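Local structure of replicative DNA helicase (Nostoc punctiforme, 4O1R) at residues Ala39-Glu44 against Ile106-Ile111; Gly3-Asp8 against Phe133-Ile138. The protein contains an intein, a domain that in its active form probably excises itself from the helicase precursor and joins the flanking sequences by protein splicing. One frame throughout, in Å; residues are numbered along the deposited sequence.

Contact 1. Residues Ala39-Glu44 against Ile106-Ile111; sequences ATMQLE and IYWDEI. Unlike the reference sequence in segment 106-111: I106 (reference Val).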
# COMPACT_ATOMS: atom_id res chain seq x y z
N ALA A 39 13.64 1.19 9.88
CA ALA A 39 14.83 1.02 10.72
C ALA A 39 14.73 -0.25 11.57
O ALA A 39 15.72 -0.95 11.76
CB ALA A 39 15.04 2.24 11.58
N THR A 40 13.53 -0.53 12.07
CA THR A 40 13.30 -1.72 12.90
C THR A 40 12.74 -2.88 12.08
O THR A 40 12.73 -4.03 12.53
CB THR A 40 12.32 -1.42 14.07
OG1 THR A 40 11.05 -1.03 13.54
CG2 THR A 40 12.85 -0.31 14.95
N MET A 41 12.26 -2.57 10.87
CA MET A 41 11.52 -3.51 10.04
C MET A 41 10.31 -4.11 10.78
O MET A 41 9.98 -5.28 10.63
CB MET A 41 12.44 -4.58 9.43
CG MET A 41 13.44 -4.01 8.43
SD MET A 41 12.68 -3.17 7.02
CE MET A 41 12.02 -4.56 6.10
N GLN A 42 9.65 -3.25 11.56
CA GLN A 42 8.47 -3.64 12.31
C GLN A 42 7.34 -2.70 11.97
O GLN A 42 7.57 -1.52 11.67
CB GLN A 42 8.73 -3.56 13.82
CG GLN A 42 9.90 -4.41 14.32
CD GLN A 42 9.51 -5.86 14.48
OE1 GLN A 42 8.79 -6.22 15.40
NE2 GLN A 42 9.99 -6.70 13.57
N LEU A 43 6.12 -3.22 12.02
CA LEU A 43 4.93 -2.39 11.83
C LEU A 43 4.68 -1.50 13.06
O LEU A 43 4.89 -1.92 14.20
CB LEU A 43 3.69 -3.25 11.57
CG LEU A 43 3.54 -4.05 10.28
CD1 LEU A 43 2.12 -4.57 10.23
CD2 LEU A 43 3.84 -3.21 9.05
N GLU A 44 4.23 -0.28 12.79
CA GLU A 44 3.93 0.71 13.82
C GLU A 44 2.67 1.47 13.45
O GLU A 44 2.32 1.57 12.28
CB GLU A 44 5.06 1.74 13.96
CG GLU A 44 6.35 1.25 14.57
CD GLU A 44 7.38 2.36 14.72
OE1 GLU A 44 7.08 3.52 14.37
OE2 GLU A 44 8.49 2.06 15.18
N ILE A 106 7.63 -8.47 9.16
CA ILE A 106 7.32 -8.57 7.74
C ILE A 106 7.85 -9.88 7.15
O ILE A 106 8.72 -10.55 7.73
CB ILE A 106 7.80 -7.32 6.92
CG1 ILE A 106 9.33 -7.16 6.97
CG2 ILE A 106 7.08 -6.05 7.37
CD1 ILE A 106 10.06 -7.85 5.85
N TYR A 107 7.30 -10.25 6.00
CA TYR A 107 7.79 -11.37 5.23
C TYR A 107 7.92 -10.92 3.78
O TYR A 107 7.24 -9.99 3.34
CB TYR A 107 6.96 -12.64 5.43
CG TYR A 107 5.70 -12.65 4.63
CD1 TYR A 107 5.63 -13.33 3.43
CD2 TYR A 107 4.59 -11.95 5.07
CE1 TYR A 107 4.49 -13.32 2.69
CE2 TYR A 107 3.44 -11.93 4.34
CZ TYR A 107 3.40 -12.61 3.15
OH TYR A 107 2.24 -12.59 2.41
N TRP A 108 8.80 -11.58 3.04
CA TRP A 108 9.07 -11.22 1.66
C TRP A 108 8.36 -12.16 0.71
O TRP A 108 8.84 -13.26 0.45
CB TRP A 108 10.58 -11.28 1.41
CG TRP A 108 11.33 -10.30 2.25
CD1 TRP A 108 11.98 -10.55 3.42
CD2 TRP A 108 11.50 -8.89 1.99
NE1 TRP A 108 12.55 -9.40 3.90
CE2 TRP A 108 12.27 -8.37 3.05
CE3 TRP A 108 11.09 -8.03 0.96
CZ2 TRP A 108 12.63 -7.02 3.12
CZ3 TRP A 108 11.45 -6.68 1.04
CH2 TRP A 108 12.22 -6.19 2.11
N ASP A 109 7.22 -11.72 0.18
CA ASP A 109 6.40 -12.59 -0.67
C ASP A 109 6.76 -12.39 -2.13
O ASP A 109 7.13 -11.29 -2.56
CB ASP A 109 4.91 -12.30 -0.44
CG ASP A 109 4.01 -13.47 -0.83
OD1 ASP A 109 4.51 -14.57 -1.18
OD2 ASP A 109 2.80 -13.28 -0.73
N GLU A 110 6.62 -13.45 -2.91
CA GLU A 110 6.93 -13.42 -4.33
C GLU A 110 5.76 -12.86 -5.15
O GLU A 110 4.60 -13.24 -4.94
CB GLU A 110 7.18 -14.87 -4.77
CG GLU A 110 7.64 -14.99 -6.20
CD GLU A 110 7.49 -16.38 -6.75
OE1 GLU A 110 6.46 -17.03 -6.49
OE2 GLU A 110 8.39 -16.79 -7.50
N ILE A 111 6.07 -11.97 -6.09
CA ILE A 111 5.08 -11.52 -7.08
C ILE A 111 4.84 -12.63 -8.10
O ILE A 111 5.80 -13.14 -8.71
CB ILE A 111 5.57 -10.27 -7.82
CG1 ILE A 111 5.73 -9.11 -6.85
CG2 ILE A 111 4.59 -9.89 -8.95
CD1 ILE A 111 6.54 -7.96 -7.41
O HOH W 1 10.30 -7.87 10.23

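Contact 2. Residues Gly3-Asp8 against Phe133-Ile138; sequences GALAGD and FVANNI. Unlike the reference sequence in segment 3-8: A4 (reference Cys).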
# COMPACT_ATOMS: atom_id res chain seq x y z
N GLY A 3 2.11 8.39 -6.74
CA GLY A 3 1.26 7.29 -7.13
C GLY A 3 0.05 7.15 -6.23
O GLY A 3 -0.11 7.87 -5.24
N ALA A 4 -0.81 6.20 -6.58
CA ALA A 4 -2.11 6.11 -5.93
C ALA A 4 -2.68 4.70 -6.08
O ALA A 4 -2.08 3.83 -6.73
CB ALA A 4 -3.05 7.18 -6.46
N LEU A 5 -3.83 4.49 -5.46
CA LEU A 5 -4.45 3.17 -5.33
C LEU A 5 -5.89 3.17 -5.74
O LEU A 5 -6.59 4.19 -5.61
CB LEU A 5 -4.39 2.70 -3.87
CG LEU A 5 -3.00 2.52 -3.26
CD1 LEU A 5 -3.17 2.21 -1.78
CD2 LEU A 5 -2.25 1.38 -3.96
N ALA A 6 -6.39 2.01 -6.15
CA ALA A 6 -7.83 1.86 -6.39
C ALA A 6 -8.61 2.21 -5.12
O ALA A 6 -8.15 1.97 -4.00
CB ALA A 6 -8.15 0.44 -6.83
N GLY A 7 -9.80 2.77 -5.31
CA GLY A 7 -10.64 3.21 -4.18
C GLY A 7 -11.08 2.13 -3.22
O GLY A 7 -11.34 2.42 -2.04
N ASP A 8 -11.13 0.88 -3.69
CA ASP A 8 -11.54 -0.23 -2.83
C ASP A 8 -10.39 -0.83 -2.03
O ASP A 8 -10.60 -1.76 -1.26
CB ASP A 8 -12.30 -1.32 -3.61
CG ASP A 8 -11.51 -1.93 -4.74
OD1 ASP A 8 -10.51 -1.34 -5.17
OD2 ASP A 8 -11.94 -3.00 -5.22
N PHE A 133 2.31 3.10 4.16
CA PHE A 133 1.23 2.50 4.92
C PHE A 133 0.89 1.15 4.35
O PHE A 133 1.34 0.80 3.24
CB PHE A 133 -0.02 3.41 4.99
CG PHE A 133 -0.62 3.75 3.64
CD1 PHE A 133 -0.12 4.82 2.89
CD2 PHE A 133 -1.71 3.04 3.13
CE1 PHE A 133 -0.68 5.16 1.65
CE2 PHE A 133 -2.27 3.37 1.89
CZ PHE A 133 -1.76 4.42 1.15
N VAL A 134 0.11 0.38 5.10
CA VAL A 134 -0.36 -0.92 4.66
C VAL A 134 -1.72 -0.79 3.98
O VAL A 134 -2.66 -0.24 4.56
CB VAL A 134 -0.45 -1.91 5.83
CG1 VAL A 134 -0.96 -3.26 5.34
CG2 VAL A 134 0.91 -2.05 6.52
N ALA A 135 -1.82 -1.29 2.75
CA ALA A 135 -3.07 -1.31 2.01
C ALA A 135 -3.26 -2.70 1.41
O ALA A 135 -2.32 -3.25 0.82
CB ALA A 135 -3.07 -0.25 0.93
N ASN A 136 -4.45 -3.27 1.57
CA ASN A 136 -4.68 -4.64 1.15
C ASN A 136 -3.61 -5.58 1.67
O ASN A 136 -3.19 -6.54 1.01
CB ASN A 136 -4.82 -4.75 -0.38
CG ASN A 136 -6.22 -4.45 -0.87
OD1 ASN A 136 -7.08 -3.97 -0.12
ND2 ASN A 136 -6.46 -4.74 -2.14
N ASN A 137 -3.14 -5.29 2.88
CA ASN A 137 -2.14 -6.13 3.55
C ASN A 137 -0.81 -6.21 2.78
O ASN A 137 -0.10 -7.20 2.87
CB ASN A 137 -2.68 -7.55 3.82
CG ASN A 137 -3.85 -7.57 4.77
OD1 ASN A 137 -3.83 -6.90 5.80
ND2 ASN A 137 -4.86 -8.36 4.44
N ILE A 138 -0.49 -5.14 2.06
CA ILE A 138 0.79 -4.96 1.37
C ILE A 138 1.34 -3.58 1.75
O ILE A 138 0.59 -2.62 1.85
CB ILE A 138 0.63 -5.09 -0.17
CG1 ILE A 138 0.09 -6.48 -0.53
CG2 ILE A 138 1.97 -4.82 -0.90
CD1 ILE A 138 -0.31 -6.65 -1.99
O HOH W 2 -9.56 -4.24 -2.22

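Contact 1. Residues Ala39-Glu44 against Ile106-Ile111
M41 lays its terminal methyl over the end of I106: CE sits 3.8 Å from both CG1 and CD1 of I106. The same CE also reaches W108, 3.9 Å from CZ2, approaching the ring obliquely. The M41 chain gets there by folding at each step: CG is turned beside the backbone N and anti to the carbonyl carbon, and two further bends, chi2 -60° and chi3 -72°, bring the methyl round the sulfur toward strand 106-126. I106 meets the indole too: CD1 stands 3.4 Å above the plane of the W108 ring, shifted toward the rim, so each of the three side chains touches the other two. The methionine methyl, the isoleucine and the indole thus form a small apolar cluster at the surface.

No hydrogen bond joins the two backbones directly here. A single water spans the gap instead, donating to M41 O at 2.6 Å and accepting from I106 N at 2.9 Å. Q42 sends its side-chain amide toward S104 and D105, just before strand 106-126, where OE1 bonds S104 OG and NE2 bonds D105 OD1; L43 pairs with S104 through the backbone. Beyond the apolar cluster, the buried D109 OD2 is bonded to T64 OG1 and L66 N, which probably favours the charged carboxylate.

M41 has positive backbone angles, phi 55°, and together with Q42 it faces N37 across the turn. This is a G1 beta bulge, closing the hairpin of strands 31-37 and 42-55, here set beside the start of the long strand 106-126 in the Hint (hedgehog/intein) fold.

Contact 2. Residues Gly3-Asp8 against Phe133-Ile138
L5 starts from a CB aimed at 133-138 and 5.8 Å from the CB of A135. CG turns beside the backbone N, anti to the carbonyl carbon, and comes within 5.0 Å of A135 CB. The second torsion, 173°, then carries CD1 straight on from CA, and this methyl makes the contact: it lies 3.7 Å from A135 CB and 3.9 Å from CZ of F133. The other methyl, L5 CD2, stays 5.2 Å from A135 CB. F133 and L5 extend from opposite directions, and CD1 comes at the F133 ring obliquely, nearest to CZ and CE2. F133 CG is held between its own backbone N and carbonyl carbon, chi1 60°, which swings the ring back toward the leucine.

Past this apolar patch the contact turns polar. D8 is modelled in two conformers; in one of them a water donates to D8 O at 2.9 Å and accepts from N136 ND2 at 3.1 Å, so this bridge is less certain. N136 is tied mainly to L10, whose N-H its OD1 accepts, and ND2 also gives to K69 O, which fixes the amide in orientation. N136 and N137 are the middle residues of a type I' turn, closed by paired backbone bonds between A135 and I138.

A4, where the reference has Cys, and N142, the last residue, are consistent with intein splice junctions, placing L5 and F133 close to the probable splicing centre. The turn links strands 132-135 and 138-141 of a four-stranded antiparallel sheet. L5, on short strand 5-6, packs on I70 and A72 of strand 69-72, while its backbone pairs with F123 of strand 106-126. The F133 ring rests on D124 and L125 of that long strand and on N142.

Contact 2 is buried near the middle of the chain, whereas contact 1 lies at the surface, the two centres about 16 Å apart. Strand 106-126 serves both: it begins in contact 1, and farther along it pairs with strand 5-6 of contact 2. The contacts also touch directly, L43 CD2 of contact 1 lying 4.0 Å from V134 CG2 of contact 2. Each combines apolar packing with one bridging water, but the water in contact 1 joins two backbone atoms, while that of contact 2 reaches a side-chain amide and is less certain, since D8 has alternate conformers. Along the sequence, contact 1 is nested within the loop that contact 2 closes.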